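Local coordinates for 3-dehydroquinate dehydratase (Clostridium difficile, PDB 4H3D), which catalyses the cis-dehydration of 3-dehydroquinate to 3-dehydroshikimate, the third step of the chorismate pathway, through an imine formed with an active-site lysine, at residues P153-I158 with L189-E194; K174-P179 with M207-M212. All coordinates share one frame; numbering follows the deposited sequence.

Contact 1: residues P153-I158 with L189-E194; sequences PKKEEI and LEATNE
The first turn of helix 155-167 comes up against the middle of helix 182-199, with Lys-155 and Ala-191 facing each other at a CA-CA distance of 4.9 Å, an approach consistent with the small side chain of Ala-191. Lys-155 fills the outer half of the contact. Lys-155 CG lies opposite the backbone of the other helix, 3.9 Å from Ala-191 CA, and the chain then turns twice, at chi3 (65°) and chi4 (69°). The double bend swings the ammonium group along helix 182-199, where Lys-155 NZ donates to Glu-194 OE1 at 3.0 Å. This oxygen is met on its syn side, somewhat out of the carboxylate plane, while the bond from NZ to Glu-194 OE2 is weak. A water that donates to Glu-194 OE2 also accepts a weak bond from the ammonium, and Glu-156 OE1, on the same helix as Lys-155, makes a long salt bridge to Lys-155 NZ. Glu-190 treats the same lysine differently: its carboxylate lies against the methylenes, Glu-190 CD being 3.4 Å from Lys-155 CD, and its OE1 forms a salt bridge with Lys-183 of the second subunit. On the inner side the chemistry is apolar, Ile-158 CG2 resting on Ala-191 CB at 3.7 Å. Lys-154 is the N-cap of helix 155-167, and Lys-154 N donates to Glu-157 OE2 at 3.0 Å, reaching that oxygen from above the carboxylate plane. The contact thus joins two successive outer helices of the TIM barrel, which strand 172-177 separates in sequence; Ile-158 packs inward on Ile-175 of that strand, and Leu-189 and Glu-190 pack on Leu-186 of the second subunit.

Contact 2: residues K174-P179 with M207-M212; sequences KIAVMP and MSMSGM. With SHL (5-hydroxy-6-methyl-4-oxo-4H-pyran-2-carboxylic acid), chain I.
Lys-174 stretches out in full, every side-chain torsion near 180°, while Met-207, modelled in two conformers, in the one described turns its CG between its own backbone N and carbonyl carbon (chi1 74°), and both chains thereby reach the bound comenic acid derivative. Lys-174 NZ is covalently joined to CAL of this ligand at 1.4 Å, and in that conformer Met-207 SD comes to 3.3 Å from ring carbon CAK of the ligand. The strands that carry them run parallel. Met-207 N donates to Ile-175 O, Val-177 N to Met-207 O, and Met-209 N to Val-177 O, the last nearly straight (173° at the hydrogen, 2.9 Å between these N and O atoms). Ala-176 shares a sheet face with Met-207, Ala-176 CB lying 3.6 Å from Met-207 CG. Past the strand ends, Met-178 folds back at chi2 and chi3 and crosses Met-209 at about a right angle, their CE methyls 3.7 Å apart. Pro-179 CD and CG lie against Met-209 O and Ser-208 OG; Ser-210 OG donates to that same carbonyl oxygen in its plane, on a lone pair. His-147, Arg-86, Arg-217 and Gln-240 hydrogen-bond the ligand. Neighbouring parallel strands of a beta-alpha-beta unit, opening at their C-terminal ends into the catalytic pocket, fit a TIM barrel, and the Schiff-base lysine places it with the class I aldolase type.

Overall arrangement
Both contacts belong to the same portion of the TIM barrel but to different layers. Contact 2 is buried in the wall of strands 172-177 and 205-208 and contributes Lys-174 and Met-207 to the active-site pocket; contact 1, partly buried, pairs helices 155-167 and 182-199 on the outside. Helix 182-199 is also the crossover between the two strands of contact 2. The layers meet where Pro-153 CD packs on Val-177 CG1 (3.6 Å). Backbone hydrogen bonds, methionines and a covalent lysine mark the inner contact, whereas the outer one spends its lysine on a salt-bridge network. Each also touches the second subunit.

Contact 1: residues P153-I158 with L189-E194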
loop_
_atom_site.group_PDB
_atom_site.type_symbol
_atom_site.label_atom_id
_atom_site.label_comp_id
_atom_site.label_asym_id
_atom_site.label_seq_id
_atom_site.Cartn_x
_atom_site.Cartn_y
_atom_site.Cartn_z
ATOM N N PRO B 153 17.661 3.544 9.499
ATOM C CA PRO B 153 18.755 4.469 9.259
ATOM C C PRO B 153 18.306 5.569 8.278
ATOM O O PRO B 153 17.319 5.387 7.539
ATOM C CB PRO B 153 19.842 3.584 8.655
ATOM C CG PRO B 153 19.493 2.194 9.085
ATOM C CD PRO B 153 18.004 2.164 9.110
ATOM N N LYS B 154 19.024 6.688 8.273
ATOM C CA LYS B 154 18.701 7.796 7.386
ATOM C C LYS B 154 18.773 7.350 5.926
ATOM O O LYS B 154 19.456 6.374 5.596
ATOM C CB LYS B 154 19.647 8.974 7.635
ATOM C CG LYS B 154 19.681 9.424 9.100
ATOM C CD LYS B 154 18.277 9.544 9.598
ATOM C CE LYS B 154 18.183 9.926 11.050
ATOM N NZ LYS B 154 16.757 9.842 11.454
ATOM N N LYS B 155 18.060 8.061 5.062
ATOM C CA LYS B 155 18.041 7.742 3.621
ATOM C C LYS B 155 19.449 7.477 3.055
ATOM O O LYS B 155 19.691 6.455 2.430
ATOM C CB LYS B 155 17.373 8.905 2.870
ATOM C CG LYS B 155 17.356 8.775 1.352
ATOM C CD LYS B 155 16.569 9.922 0.705
ATOM C CE LYS B 155 17.199 11.306 0.904
ATOM N NZ LYS B 155 18.485 11.488 0.159
ATOM N N GLU B 156 20.375 8.399 3.307
ATOM C CA GLU B 156 21.725 8.281 2.777
ATOM C C GLU B 156 22.463 7.055 3.318
ATOM O O GLU B 156 23.285 6.485 2.603
ATOM C CB GLU B 156 22.544 9.590 2.924
ATOM C CG GLU B 156 22.288 10.373 4.169
ATOM C CD GLU B 156 20.970 11.169 4.102
ATOM O OE1 GLU B 156 20.808 12.030 3.190
ATOM O OE2 GLU B 156 20.110 10.944 4.970
ATOM N N GLU B 157 22.164 6.650 4.562
ATOM C CA GLU B 157 22.762 5.437 5.135
ATOM C C GLU B 157 22.230 4.214 4.402
ATOM O O GLU B 157 22.981 3.318 4.053
ATOM C CB GLU B 157 22.431 5.293 6.620
ATOM C CG GLU B 157 22.967 6.394 7.497
ATOM C CD GLU B 157 22.575 6.180 8.941
ATOM O OE1 GLU B 157 23.111 5.231 9.566
ATOM O OE2 GLU B 157 21.742 6.972 9.450
ATOM N N ILE B 158 20.922 4.174 4.185
ATOM C CA ILE B 158 20.300 3.045 3.464
ATOM C C ILE B 158 20.915 2.952 2.046
ATOM O O ILE B 158 21.377 1.875 1.620
ATOM C CB ILE B 158 18.777 3.197 3.410
ATOM C CG1 ILE B 158 18.188 3.097 4.826
ATOM C CG2 ILE B 158 18.144 2.102 2.524
ATOM C CD1 ILE B 158 16.730 3.479 4.901
ATOM N N LEU B 189 10.912 3.950 1.921
ATOM C CA LEU B 189 10.386 4.049 0.551
ATOM C C LEU B 189 11.118 5.112 -0.278
ATOM O O LEU B 189 11.391 4.902 -1.466
ATOM C CB LEU B 189 8.871 4.311 0.560
ATOM C CG LEU B 189 7.987 3.165 1.085
ATOM C CD1 LEU B 189 6.508 3.584 1.039
ATOM C CD2 LEU B 189 8.206 1.871 0.287
ATOM N N GLU B 190 11.440 6.242 0.341
ATOM C CA GLU B 190 12.198 7.316 -0.333
ATOM C C GLU B 190 13.614 6.846 -0.742
ATOM O O GLU B 190 14.086 7.123 -1.861
ATOM C CB GLU B 190 12.318 8.542 0.585
ATOM C CG GLU B 190 13.015 9.749 -0.097
ATOM C CD GLU B 190 13.336 10.884 0.869
ATOM O OE1 GLU B 190 13.682 11.989 0.385
ATOM O OE2 GLU B 190 13.270 10.664 2.106
ATOM N N ALA B 191 14.280 6.159 0.178
ATOM C CA ALA B 191 15.608 5.595 -0.060
ATOM C C ALA B 191 15.543 4.566 -1.174
ATOM O O ALA B 191 16.388 4.553 -2.065
ATOM C CB ALA B 191 16.151 4.967 1.223
ATOM N N THR B 192 14.519 3.712 -1.133
ATOM C CA THR B 192 14.315 2.695 -2.159
ATOM C C THR B 192 14.238 3.322 -3.552
ATOM O O THR B 192 14.932 2.892 -4.477
ATOM C CB THR B 192 13.013 1.895 -1.903
ATOM O OG1 THR B 192 13.088 1.227 -0.628
ATOM C CG2 THR B 192 12.764 0.877 -3.002
ATOM N N ASN B 193 13.420 4.356 -3.690
ATOM C CA ASN B 193 13.226 4.952 -4.999
ATOM C C ASN B 193 14.439 5.748 -5.473
ATOM O O ASN B 193 14.746 5.763 -6.673
ATOM C CB ASN B 193 11.963 5.794 -5.041
ATOM C CG ASN B 193 11.546 6.127 -6.460
ATOM O OD1 ASN B 193 11.585 7.260 -6.850
ATOM N ND2 ASN B 193 11.198 5.106 -7.248
ATOM N N GLU B 194 15.121 6.406 -4.552
ATOM C CA GLU B 194 16.347 7.137 -4.903
ATOM C C GLU B 194 17.405 6.162 -5.433
ATOM O O GLU B 194 18.053 6.423 -6.447
ATOM C CB GLU B 194 16.871 7.918 -3.701
ATOM C CG GLU B 194 18.144 8.696 -3.983
ATOM C CD GLU B 194 18.465 9.709 -2.889
ATOM O OE1 GLU B 194 17.538 10.441 -2.455
ATOM O OE2 GLU B 194 19.645 9.785 -2.484
HETATM O O HOH W 1 21.277 9.518 -0.590
#

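Contact 2: residues K174-P179 with M207-M212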
loop_
_atom_site.group_PDB
_atom_site.type_symbol
_atom_site.label_atom_id
_atom_site.label_comp_id
_atom_site.label_asym_id
_atom_site.label_seq_id
_atom_site.Cartn_x
_atom_site.Cartn_y
_atom_site.Cartn_z
ATOM N N LYS B 174 19.697 -6.372 -0.498
ATOM C CA LYS B 174 18.485 -6.448 0.290
ATOM C C LYS B 174 18.661 -5.760 1.621
ATOM O O LYS B 174 19.657 -5.994 2.318
ATOM C CB LYS B 174 18.106 -7.906 0.565
ATOM C CG LYS B 174 16.893 -8.069 1.526
ATOM C CD LYS B 174 16.606 -9.506 1.820
ATOM C CE LYS B 174 15.419 -9.634 2.770
ATOM N NZ LYS B 174 15.138 -11.058 3.137
ATOM N N ILE B 175 17.698 -4.927 1.986
ATOM C CA ILE B 175 17.721 -4.281 3.282
ATOM C C ILE B 175 16.361 -4.287 3.923
ATOM O O ILE B 175 15.338 -4.062 3.270
ATOM C CB ILE B 175 18.357 -2.843 3.264
ATOM C CG1 ILE B 175 18.732 -2.429 4.690
ATOM C CG2 ILE B 175 17.441 -1.813 2.617
ATOM C CD1 ILE B 175 19.604 -1.198 4.766
ATOM N N ALA B 176 16.351 -4.633 5.201
ATOM C CA ALA B 176 15.126 -4.664 6.005
ATOM C C ALA B 176 15.376 -3.821 7.264
ATOM O O ALA B 176 16.351 -4.054 7.991
ATOM C CB ALA B 176 14.760 -6.101 6.380
ATOM N N VAL B 177 14.497 -2.859 7.520
ATOM C CA VAL B 177 14.658 -1.933 8.643
ATOM C C VAL B 177 13.379 -1.843 9.470
ATOM O O VAL B 177 12.298 -2.210 9.004
ATOM C CB VAL B 177 15.072 -0.532 8.148
ATOM C CG1 VAL B 177 16.429 -0.619 7.416
ATOM C CG2 VAL B 177 13.996 0.080 7.231
ATOM N N MET B 178 13.509 -1.357 10.700
ATOM C CA MET B 178 12.378 -1.281 11.614
ATOM C C MET B 178 11.943 0.178 11.799
ATOM O O MET B 178 12.733 1.009 12.258
ATOM C CB MET B 178 12.763 -1.876 12.975
ATOM C CG MET B 178 11.608 -1.931 14.002
ATOM S SD MET B 178 10.295 -3.080 13.467
ATOM C CE MET B 178 11.119 -4.667 13.572
ATOM N N PRO B 179 10.676 0.499 11.464
ATOM C CA PRO B 179 10.279 1.882 11.698
ATOM C C PRO B 179 9.964 2.134 13.162
ATOM O O PRO B 179 9.436 1.254 13.827
ATOM C CB PRO B 179 8.991 2.022 10.877
ATOM C CG PRO B 179 8.379 0.662 10.921
ATOM C CD PRO B 179 9.557 -0.319 10.939
ATOM N N MET B 207 12.459 -3.497 2.544
ATOM C CA MET B 207 11.235 -3.570 3.330
ATOM C C MET B 207 11.366 -2.844 4.650
ATOM O O MET B 207 12.463 -2.681 5.192
ATOM C CB MET B 207 10.811 -5.013 3.605
ATOM C CG MET B 207 11.639 -5.717 4.638
ATOM S SD MET B 207 11.101 -7.419 4.879
ATOM C CE MET B 207 11.374 -8.098 3.240
ATOM N N SER B 208 10.215 -2.392 5.129
ATOM C CA SER B 208 10.058 -1.753 6.407
ATOM C C SER B 208 9.213 -2.780 7.137
ATOM O O SER B 208 8.132 -3.148 6.679
ATOM C CB SER B 208 9.295 -0.422 6.276
ATOM O OG SER B 208 9.187 0.198 7.531
ATOM N N MET B 209 9.720 -3.266 8.251
ATOM C CA MET B 209 9.073 -4.317 9.010
ATOM C C MET B 209 7.956 -3.779 9.930
ATOM O O MET B 209 7.706 -2.579 9.963
ATOM C CB MET B 209 10.137 -5.075 9.819
ATOM C CG MET B 209 11.197 -5.767 8.937
ATOM S SD MET B 209 12.444 -6.694 9.887
ATOM C CE MET B 209 13.315 -5.366 10.695
ATOM N N SER B 210 7.276 -4.706 10.631
ATOM C CA SER B 210 6.148 -4.426 11.542
ATOM C C SER B 210 4.863 -4.061 10.768
ATOM O O SER B 210 4.902 -3.848 9.555
ATOM C CB SER B 210 6.469 -3.323 12.549
ATOM O OG SER B 210 6.300 -2.032 11.989
ATOM N N GLY B 211 3.743 -3.961 11.497
ATOM C CA GLY B 211 2.421 -3.614 10.908
ATOM C C GLY B 211 2.460 -2.288 10.189
ATOM O O GLY B 211 1.913 -2.130 9.108
ATOM N N MET B 212 3.145 -1.338 10.797
ATOM C CA MET B 212 3.310 -0.003 10.255
ATOM C C MET B 212 4.021 -0.004 8.887
ATOM O O MET B 212 3.748 0.851 8.045
ATOM C CB MET B 212 4.124 0.815 11.281
ATOM C CG MET B 212 4.320 2.269 10.994
ATOM S SD MET B 212 5.139 3.111 12.398
ATOM C CE MET B 212 3.869 2.984 13.642
HETATM O OAD SHL I . 9.383 -10.753 5.361
HETATM C CAH SHL I . 10.070 -10.388 6.348
HETATM O OAA SHL I . 9.522 -10.003 7.413
HETATM C CAK SHL I . 11.515 -10.423 6.236
HETATM O OAG SHL I . 12.088 -10.864 4.996
HETATM C CAF SHL I . 13.477 -11.092 4.930
HETATM C CAL SHL I . 13.992 -11.637 3.801
HETATM C CAJ SHL I . 14.200 -10.847 6.045
HETATM O OAC SHL I . 15.511 -11.075 6.033
HETATM C CAI SHL I . 13.618 -10.364 7.183
HETATM C CAE SHL I . 12.301 -10.148 7.279
HETATM O OAB SHL I . 14.365 -10.096 8.243
#